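Local atomic coordinates of solute-binding periplasmic protein of iron/siderophore ABC transporter (Yersinia pestis, PDB entry 6B2Y), a protein that probably binds a chelated metal, such as an iron-siderophore complex, in the periplasm and hands it to an ABC transporter for uptake. Residues 76-81 with 101-106; 70-75 with 181-186. All coordinates share one frame; numbering follows the deposited sequence.

Contact 1. Residues 76-81 with 101-106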
ATOM      1  N   LYS A  76      -3.596 -12.329  17.001  1.00 29.25           N
ATOM      2  CA  LYS A  76      -2.363 -11.991  17.712  1.00 27.88           C
ATOM      3  C   LYS A  76      -1.376 -11.316  16.766  1.00 23.32           C
ATOM      4  O   LYS A  76      -0.264 -11.799  16.557  1.00 25.62           O
ATOM      5  CB  LYS A  76      -1.760 -13.236  18.360  1.00 32.39           C
ATOM      6  CG  LYS A  76      -2.606 -13.751  19.535  1.00 35.84           C
ATOM      7  CD  LYS A  76      -2.396 -15.241  19.783  1.00 41.73           C
ATOM      8  CE  LYS A  76      -0.970 -15.533  20.212  1.00 45.98           C
ATOM      9  NZ  LYS A  76      -0.545 -14.598  21.289  1.00 47.70           N
ATOM     10  N   PRO A  77      -1.738 -10.142  16.233  1.00 26.58           N
ATOM     11  CA  PRO A  77      -0.928  -9.532  15.161  1.00 26.67           C
ATOM     12  C   PRO A  77       0.494  -9.189  15.560  1.00 26.47           C
ATOM     13  O   PRO A  77       1.384  -9.179  14.702  1.00 25.46           O
ATOM     14  CB  PRO A  77      -1.723  -8.263  14.819  1.00 23.39           C
ATOM     15  CG  PRO A  77      -2.527  -7.972  16.079  1.00 25.25           C
ATOM     16  CD  PRO A  77      -2.923  -9.331  16.553  1.00 26.12           C
ATOM     17  N   LEU A  78       0.746  -8.888  16.833  1.00 23.07           N
ATOM     18  CA  LEU A  78       2.057  -8.392  17.241  1.00 24.10           C
ATOM     19  C   LEU A  78       2.917  -9.443  17.912  1.00 23.40           C
ATOM     20  O   LEU A  78       4.093  -9.182  18.187  1.00 24.99           O
ATOM     21  CB  LEU A  78       1.891  -7.191  18.182  1.00 25.59           C
ATOM     22  CG  LEU A  78       1.147  -6.022  17.534  1.00 26.38           C
ATOM     23  CD1 LEU A  78       0.944  -4.877  18.500  1.00 27.44           C
ATOM     24  CD2 LEU A  78       1.880  -5.547  16.281  1.00 27.32           C
ATOM     25  N   ASP A  79       2.363 -10.633  18.149  1.00 25.47           N
ATOM     26  CA  ASP A  79       2.992 -11.634  19.007  1.00 32.00           C
ATOM     27  C   ASP A  79       4.403 -12.018  18.556  1.00 33.46           C
ATOM     28  O   ASP A  79       5.266 -12.312  19.394  1.00 29.77           O
ATOM     29  CB  ASP A  79       2.086 -12.864  19.052  1.00 33.32           C
ATOM     30  CG  ASP A  79       2.146 -13.591  20.361  1.00 44.79           C
ATOM     31  OD1 ASP A  79       1.261 -13.338  21.210  1.00 45.15           O
ATOM     32  OD2 ASP A  79       3.050 -14.446  20.519  1.00 48.39           O
ATOM     33  N   ARG A  80       4.660 -12.064  17.246  1.00 27.20           N
ATOM     34  CA  ARG A  80       5.940 -12.552  16.747  1.00 25.15           C
ATOM     35  C   ARG A  80       6.842 -11.451  16.209  1.00 23.97           C
ATOM     36  O   ARG A  80       7.899 -11.757  15.662  1.00 27.05           O
ATOM     37  CB  ARG A  80       5.735 -13.601  15.650  1.00 23.16           C
ATOM     38  CG  ARG A  80       4.964 -14.809  16.089  1.00 23.42           C
ATOM     39  CD  ARG A  80       5.170 -15.958  15.111  1.00 25.79           C
ATOM     40  NE  ARG A  80       4.320 -15.806  13.933  1.00 24.69           N
ATOM     41  CZ  ARG A  80       4.414 -16.574  12.850  1.00 23.26           C
ATOM     42  NH1 ARG A  80       5.338 -17.526  12.796  1.00 23.81           N
ATOM     43  NH2 ARG A  80       3.594 -16.368  11.821  1.00 23.02           N
ATOM     44  N   ILE A  81       6.449 -10.186  16.333  1.00 24.11           N
ATOM     45  CA  ILE A  81       7.266  -9.070  15.865  1.00 25.93           C
ATOM     46  C   ILE A  81       8.249  -8.685  16.963  1.00 29.13           C
ATOM     47  O   ILE A  81       7.846  -8.142  17.992  1.00 28.41           O
ATOM     48  CB  ILE A  81       6.412  -7.860  15.473  1.00 27.43           C
ATOM     49  CG1 ILE A  81       5.300  -8.276  14.518  1.00 24.96           C
ATOM     50  CG2 ILE A  81       7.303  -6.794  14.864  1.00 27.02           C
ATOM     51  CD1 ILE A  81       5.792  -9.020  13.316  1.00 29.42           C
ATOM     52  N   ALA A 101      -4.299   1.097  20.888  1.00 30.29           N
ATOM     53  CA  ALA A 101      -5.472   1.116  21.759  1.00 34.32           C
ATOM     54  C   ALA A 101      -5.855  -0.288  22.198  1.00 36.68           C
ATOM     55  O   ALA A 101      -6.212  -0.511  23.360  1.00 36.76           O
ATOM     56  CB  ALA A 101      -6.633   1.793  21.039  1.00 29.63           C
ATOM     57  N   LYS A 102      -5.754  -1.253  21.291  1.00 30.71           N
ATOM     58  CA  LYS A 102      -6.100  -2.637  21.579  1.00 34.34           C
ATOM     59  C   LYS A 102      -4.926  -3.455  22.099  1.00 34.86           C
ATOM     60  O   LYS A 102      -5.135  -4.418  22.844  1.00 35.06           O
ATOM     61  CB  LYS A 102      -6.654  -3.294  20.313  1.00 35.29           C
ATOM     62  CG  LYS A 102      -7.375  -4.608  20.542  1.00 36.13           C
ATOM     63  CD  LYS A 102      -8.361  -4.850  19.421  1.00 37.40           C
ATOM     64  CE  LYS A 102      -9.282  -6.000  19.750  1.00 39.34           C
ATOM     65  NZ  LYS A 102      -8.518  -7.088  20.405  1.00 46.73           N
ATOM     66  N   PHE A 103      -3.697  -3.092  21.735  1.00 31.83           N
ATOM     67  CA  PHE A 103      -2.502  -3.865  22.066  1.00 32.55           C
ATOM     68  C   PHE A 103      -1.449  -2.912  22.616  1.00 37.10           C
ATOM     69  O   PHE A 103      -0.570  -2.445  21.881  1.00 35.34           O
ATOM     70  CB  PHE A 103      -1.971  -4.619  20.844  1.00 33.95           C
ATOM     71  CG  PHE A 103      -2.955  -5.584  20.255  1.00 34.46           C
ATOM     72  CD1 PHE A 103      -3.003  -6.897  20.701  1.00 32.09           C
ATOM     73  CD2 PHE A 103      -3.822  -5.184  19.246  1.00 32.54           C
ATOM     74  CE1 PHE A 103      -3.912  -7.793  20.167  1.00 35.53           C
ATOM     75  CE2 PHE A 103      -4.732  -6.076  18.697  1.00 33.67           C
ATOM     76  CZ  PHE A 103      -4.781  -7.384  19.162  1.00 34.55           C
ATOM     77  N   PRO A 104      -1.501  -2.610  23.914  1.00 36.77           N
ATOM     78  CA  PRO A 104      -0.569  -1.617  24.470  1.00 32.55           C
ATOM     79  C   PRO A 104       0.885  -2.025  24.384  1.00 32.32           C
ATOM     80  O   PRO A 104       1.757  -1.149  24.376  1.00 36.66           O
ATOM     81  CB  PRO A 104      -1.025  -1.484  25.930  1.00 37.83           C
ATOM     82  CG  PRO A 104      -2.427  -2.004  25.951  1.00 43.28           C
ATOM     83  CD  PRO A 104      -2.480  -3.077  24.909  1.00 34.98           C
ATOM     84  N   GLN A 105       1.180  -3.321  24.319  1.00 32.77           N
ATOM     85  CA  GLN A 105       2.546  -3.815  24.206  1.00 36.48           C
ATOM     86  C   GLN A 105       3.216  -3.428  22.890  1.00 32.17           C
ATOM     87  O   GLN A 105       4.405  -3.720  22.714  1.00 33.88           O
ATOM     88  CB  GLN A 105       2.558  -5.337  24.359  1.00 36.57           C
ATOM     89  CG  GLN A 105       1.884  -6.095  23.220  1.00 40.43           C
ATOM     90  CD  GLN A 105       0.404  -6.364  23.464  1.00 40.52           C
ATOM     91  OE1 GLN A 105      -0.316  -5.531  24.016  1.00 37.44           O
ATOM     92  NE2 GLN A 105      -0.057  -7.539  23.040  1.00 35.26           N
ATOM     93  N   ILE A 106       2.488  -2.779  21.977  1.00 32.80           N
ATOM     94  CA  ILE A 106       3.094  -2.310  20.733  1.00 31.81           C
ATOM     95  C   ILE A 106       4.263  -1.376  21.011  1.00 30.83           C
ATOM     96  O   ILE A 106       5.241  -1.359  20.251  1.00 30.96           O
ATOM     97  CB  ILE A 106       2.027  -1.645  19.834  1.00 31.39           C
ATOM     98  CG1 ILE A 106       2.555  -1.497  18.402  1.00 29.25           C
ATOM     99  CG2 ILE A 106       1.560  -0.301  20.418  1.00 28.32           C
ATOM    100  CD1 ILE A 106       1.557  -0.925  17.445  1.00 28.49           C
TER
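Leu78 and Pro77 face Ile106 and Phe103 in a contact made wholly of apolar side chains, and a single methyl group carries its tight part. CD1 of Leu78 touches two residues of the opposing segment: it lies 3.7 Å from CB of Ile106 and equally close, 3.7 Å, to CB of Phe103. The leucine gets there with CG placed anti to its carbonyl carbon (chi1 -60°) and the chain then extended, which drives CD1 forward between the two partners. Ile106 receives it along CB and CG1, the two side chains meeting at a slant. Behind this pair, Phe66 packs on Leu78, while Trp84 touches both Leu78 and Ile106 from strand 81-85.

Next to it, Pro77 rests over one face of the Phe103 ring. Its CG stands 4.1 Å from the ring centroid, 24° off the normal, a CH-pi contact displaced toward the rim, and CD comes to 3.7 Å from CZ of Phe103. Ala373 touches both residues. This side is looser: Phe103 is only partly buried, and NE2 of Gln105, from its own segment, lies in the ring plane at the edge. Farther out come exposed residues, among them Lys76 and Gln105, which add little contact area.

Backbone turns hold the shape. A type I turn from Lys76 to Asp79 presents Pro77 and Leu78 together, and a second, from Leu78 to Ile81, leads into strand 81-85. On the other side, Phe103 leaves the helical conformation just after helix 93-102, and its carbonyl O accepts a hydrogen bond from the backbone N of Ile106, 3.1 Å away. Two connections around a parallel sheet thus pack together, the loop entering strand 81-85 against the chain leaving helix 93-102, which lies between that strand and its parallel neighbour 111-112, as in the alpha/beta lobe of a periplasmic binding protein.

Contact 2. Residues 70-75 with 181-186; sequences SLLEGN and KALHRE
Leu72 and Arg185 lie against each other through the first carbons of their side chains, CB to CB at 3.9 Å, and the arginine then runs on past the leucine's carbonyl. CD of Arg185 is 3.6 Å from Leu72 O, which sits at the edge of the guanidinium, near its plane. A bend at chi2 (-74°) lays CD beside this oxygen; beyond it NE of Arg185 comes to 3.5 Å from OE2 of Glu73. That carboxylate oxygen stands well out of the guanidinium plane, so the pair attracts through charge alone, without an N-H directed at it. The stronger partner of Glu73 OE2 is Arg80. CD1 of Leu72 also meets CD1 of Leu183 at 4.2 Å.

Two waters fill in where direct polar bonds are lacking. One donates to Leu72 O at 2.8 Å and weakly accepts from Arg185 NE; the other bridges Glu73 O and Arg185 NH2, again weakly on the arginine side.

The setting is the junction of helices 168-182 and 186-207, a short turn in which Leu183 leaves the first helix and Arg185 takes the N-cap position of the second. The loop between helix 66-70 and strand 81-85 of the parallel sheet, an element of this alpha/beta binding-protein fold, packs against that turn.

Arg185 is steadied from within the turn as well: its NH1 donates to His184 O at 3.0 Å and 159°; the carbonyl oxygen lies in the guanidinium plane, although NH1 stands well above the carbonyl plane. Farther out, Met176 and Leu179 of the first helix and Gln188 and Ala189 of the second pack on Leu72, and Ile132 and Ile134 of the sheet pack on Leu183.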
ATOM      1  N   SER A  70       0.143  -8.910   9.086  1.00 21.05           N
ATOM      2  CA  SER A  70      -1.111  -8.887   9.842  1.00 24.54           C
ATOM      3  C   SER A  70      -2.157  -9.842   9.268  1.00 26.58           C
ATOM      4  O   SER A  70      -2.990 -10.368  10.024  1.00 22.39           O
ATOM      5  CB  SER A  70      -1.675  -7.467   9.890  1.00 23.89           C
ATOM      6  OG  SER A  70      -2.273  -7.091   8.650  1.00 27.19           O
ATOM      7  N   LEU A  71      -2.140 -10.082   7.945  1.00 20.29           N
ATOM      8  CA  LEU A  71      -3.124 -10.974   7.337  1.00 23.27           C
ATOM      9  C   LEU A  71      -2.927 -12.432   7.724  1.00 22.02           C
ATOM     10  O   LEU A  71      -3.830 -13.244   7.490  1.00 24.02           O
ATOM     11  CB  LEU A  71      -3.076 -10.849   5.808  1.00 21.76           C
ATOM     12  CG  LEU A  71      -3.427  -9.456   5.273  1.00 23.24           C
ATOM     13  CD1 LEU A  71      -3.062  -9.348   3.794  1.00 21.45           C
ATOM     14  CD2 LEU A  71      -4.902  -9.120   5.487  1.00 21.57           C
ATOM     15  N   LEU A  72      -1.781 -12.787   8.309  1.00 20.22           N
ATOM     16  CA  LEU A  72      -1.465 -14.170   8.635  1.00 23.29           C
ATOM     17  C   LEU A  72      -1.572 -14.471  10.118  1.00 24.45           C
ATOM     18  O   LEU A  72      -1.597 -15.651  10.493  1.00 25.69           O
ATOM     19  CB  LEU A  72      -0.041 -14.520   8.174  1.00 20.21           C
ATOM     20  CG  LEU A  72       0.242 -14.250   6.698  1.00 21.07           C
ATOM     21  CD1 LEU A  72       1.695 -14.557   6.310  1.00 23.67           C
ATOM     22  CD2 LEU A  72      -0.746 -15.014   5.820  1.00 25.19           C
ATOM     23  N   GLU A  73      -1.641 -13.441  10.958  1.00 22.50           N
ATOM     24  CA  GLU A  73      -1.443 -13.573  12.397  1.00 27.99           C
ATOM     25  C   GLU A  73      -2.739 -13.639  13.191  1.00 28.97           C
ATOM     26  O   GLU A  73      -2.682 -13.791  14.418  1.00 28.72           O
ATOM     27  CB  GLU A  73      -0.592 -12.408  12.898  1.00 25.80           C
ATOM     28  CG  GLU A  73       0.821 -12.453  12.349  1.00 23.67           C
ATOM     29  CD  GLU A  73       1.549 -13.725  12.730  1.00 29.36           C
ATOM     30  OE1 GLU A  73       2.339 -13.689  13.710  1.00 26.91           O
ATOM     31  OE2 GLU A  73       1.335 -14.760  12.044  1.00 25.69           O
ATOM     32  N   GLY A  74      -3.891 -13.513  12.532  1.00 30.55           N
ATOM     33  CA  GLY A  74      -5.168 -13.680  13.216  1.00 32.25           C
ATOM     34  C   GLY A  74      -5.366 -12.671  14.341  1.00 31.48           C
ATOM     35  O   GLY A  74      -5.156 -11.461  14.181  1.00 28.23           O
ATOM     36  N   ASN A  75      -5.781 -13.193  15.499  1.00 28.66           N
ATOM     37  CA  ASN A  75      -6.045 -12.466  16.740  1.00 33.15           C
ATOM     38  C   ASN A  75      -4.796 -11.989  17.464  1.00 30.81           C
ATOM     39  O   ASN A  75      -4.932 -11.316  18.498  1.00 32.98           O
ATOM     40  CB  ASN A  75      -6.826 -13.368  17.697  1.00 34.69           C
ATOM     41  CG  ASN A  75      -8.248 -13.570  17.263  1.00 42.04           C
ATOM     42  OD1 ASN A  75      -8.813 -12.747  16.533  1.00 45.61           O
ATOM     43  ND2 ASN A  75      -8.848 -14.674  17.704  1.00 43.12           N
ATOM     44  N   LYS A 181       4.498 -19.421   3.540  1.00 19.02           N
ATOM     45  CA  LYS A 181       5.463 -20.508   3.659  1.00 19.17           C
ATOM     46  C   LYS A 181       6.581 -20.160   4.640  1.00 21.00           C
ATOM     47  O   LYS A 181       6.939 -20.976   5.505  1.00 20.34           O
ATOM     48  CB  LYS A 181       6.019 -20.845   2.271  1.00 17.67           C
ATOM     49  CG  LYS A 181       6.917 -22.072   2.216  1.00 20.04           C
ATOM     50  CD  LYS A 181       7.221 -22.474   0.793  1.00 19.24           C
ATOM     51  CE  LYS A 181       8.084 -23.719   0.760  1.00 19.30           C
ATOM     52  NZ  LYS A 181       8.407 -24.189  -0.627  1.00 18.99           N
ATOM     53  N   ALA A 182       7.146 -18.954   4.525  1.00 18.39           N
ATOM     54  CA  ALA A 182       8.276 -18.576   5.365  1.00 22.64           C
ATOM     55  C   ALA A 182       7.873 -18.404   6.821  1.00 21.63           C
ATOM     56  O   ALA A 182       8.697 -18.602   7.715  1.00 21.81           O
ATOM     57  CB  ALA A 182       8.904 -17.277   4.856  1.00 22.26           C
ATOM     58  N   LEU A 183       6.627 -18.023   7.083  1.00 21.81           N
ATOM     59  CA  LEU A 183       6.188 -17.769   8.449  1.00 21.63           C
ATOM     60  C   LEU A 183       5.298 -18.875   8.988  1.00 23.18           C
ATOM     61  O   LEU A 183       4.721 -18.714  10.069  1.00 23.47           O
ATOM     62  CB  LEU A 183       5.463 -16.431   8.530  1.00 20.36           C
ATOM     63  CG  LEU A 183       6.288 -15.271   7.978  1.00 21.84           C
ATOM     64  CD1 LEU A 183       5.514 -13.982   8.006  1.00 24.32           C
ATOM     65  CD2 LEU A 183       7.583 -15.155   8.791  1.00 25.61           C
ATOM     66  N   HIS A 184       5.155 -19.973   8.240  1.00 22.84           N
ATOM     67  CA  HIS A 184       4.402 -21.147   8.671  1.00 24.05           C
ATOM     68  C   HIS A 184       2.944 -20.793   8.969  1.00 22.26           C
ATOM     69  O   HIS A 184       2.371 -21.194   9.980  1.00 24.24           O
ATOM     70  CB  HIS A 184       5.092 -21.812   9.863  1.00 22.10           C
ATOM     71  CG  HIS A 184       6.496 -22.213   9.572  1.00 24.45           C
ATOM     72  ND1 HIS A 184       6.813 -23.177   8.635  1.00 27.79           N
ATOM     73  CD2 HIS A 184       7.675 -21.771  10.070  1.00 27.60           C
ATOM     74  CE1 HIS A 184       8.124 -23.319   8.579  1.00 30.23           C
ATOM     75  NE2 HIS A 184       8.671 -22.468   9.430  1.00 26.48           N
ATOM     76  N   ARG A 185       2.335 -20.044   8.055  1.00 21.42           N
ATOM     77  CA  ARG A 185       0.906 -19.731   8.087  1.00 20.80           C
ATOM     78  C   ARG A 185       0.286 -19.961   6.707  1.00 18.76           C
ATOM     79  O   ARG A 185      -0.395 -19.098   6.149  1.00 20.05           O
ATOM     80  CB  ARG A 185       0.677 -18.297   8.551  1.00 22.99           C
ATOM     81  CG  ARG A 185       1.205 -18.014   9.952  1.00 21.14           C
ATOM     82  CD  ARG A 185       0.305 -18.650  11.004  1.00 24.88           C
ATOM     83  NE  ARG A 185       0.663 -18.215  12.355  1.00 29.32           N
ATOM     84  CZ  ARG A 185       1.656 -18.738  13.070  1.00 26.72           C
ATOM     85  NH1 ARG A 185       2.394 -19.706  12.560  1.00 27.79           N
ATOM     86  NH2 ARG A 185       1.917 -18.284  14.294  1.00 26.79           N
ATOM     87  N   GLU A 186       0.503 -21.154   6.155  1.00 22.34           N
ATOM     88  CA  GLU A 186       0.120 -21.414   4.765  1.00 20.78           C
ATOM     89  C   GLU A 186      -1.391 -21.328   4.555  1.00 22.96           C
ATOM     90  O   GLU A 186      -1.855 -20.856   3.511  1.00 20.32           O
ATOM     91  CB  GLU A 186       0.636 -22.787   4.334  1.00 24.01           C
ATOM     92  CG  GLU A 186       2.136 -22.846   4.140  1.00 22.45           C
ATOM     93  CD  GLU A 186       2.900 -23.298   5.373  1.00 28.63           C
ATOM     94  OE1 GLU A 186       4.052 -23.738   5.185  1.00 30.62           O
ATOM     95  OE2 GLU A 186       2.365 -23.217   6.520  1.00 28.73           O
TER
HETATM   96  O   HOH W   1      -2.391 -17.167  12.672  1.00 28.28           O
HETATM   97  O   HOH W   2      -0.914 -16.443  15.021  1.00 32.23           O

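How the contacts relate
Contacts 1 and 2 use successive parts of one loop, residues 70-81, to hold two regions far apart in sequence, and their centres are 15 Å apart. Arg80 joins them: although it stands away from 101-106, its NH2 forms a salt bridge with Glu73 OE2 at 2.8 Å, and its NH1 lies 3.0 Å from Leu183 O, a probable hydrogen bond. The acid of contact 2 therefore lies near two arginines, Arg80 and Arg185, whose mutual repulsion it probably eases. A looser touch brings Phe103 CZ to 4.0 Å from Asn75 O. A bound sodium ion lies about 7 Å from the side chain of Pro77 and about 10 Å from that of Glu73.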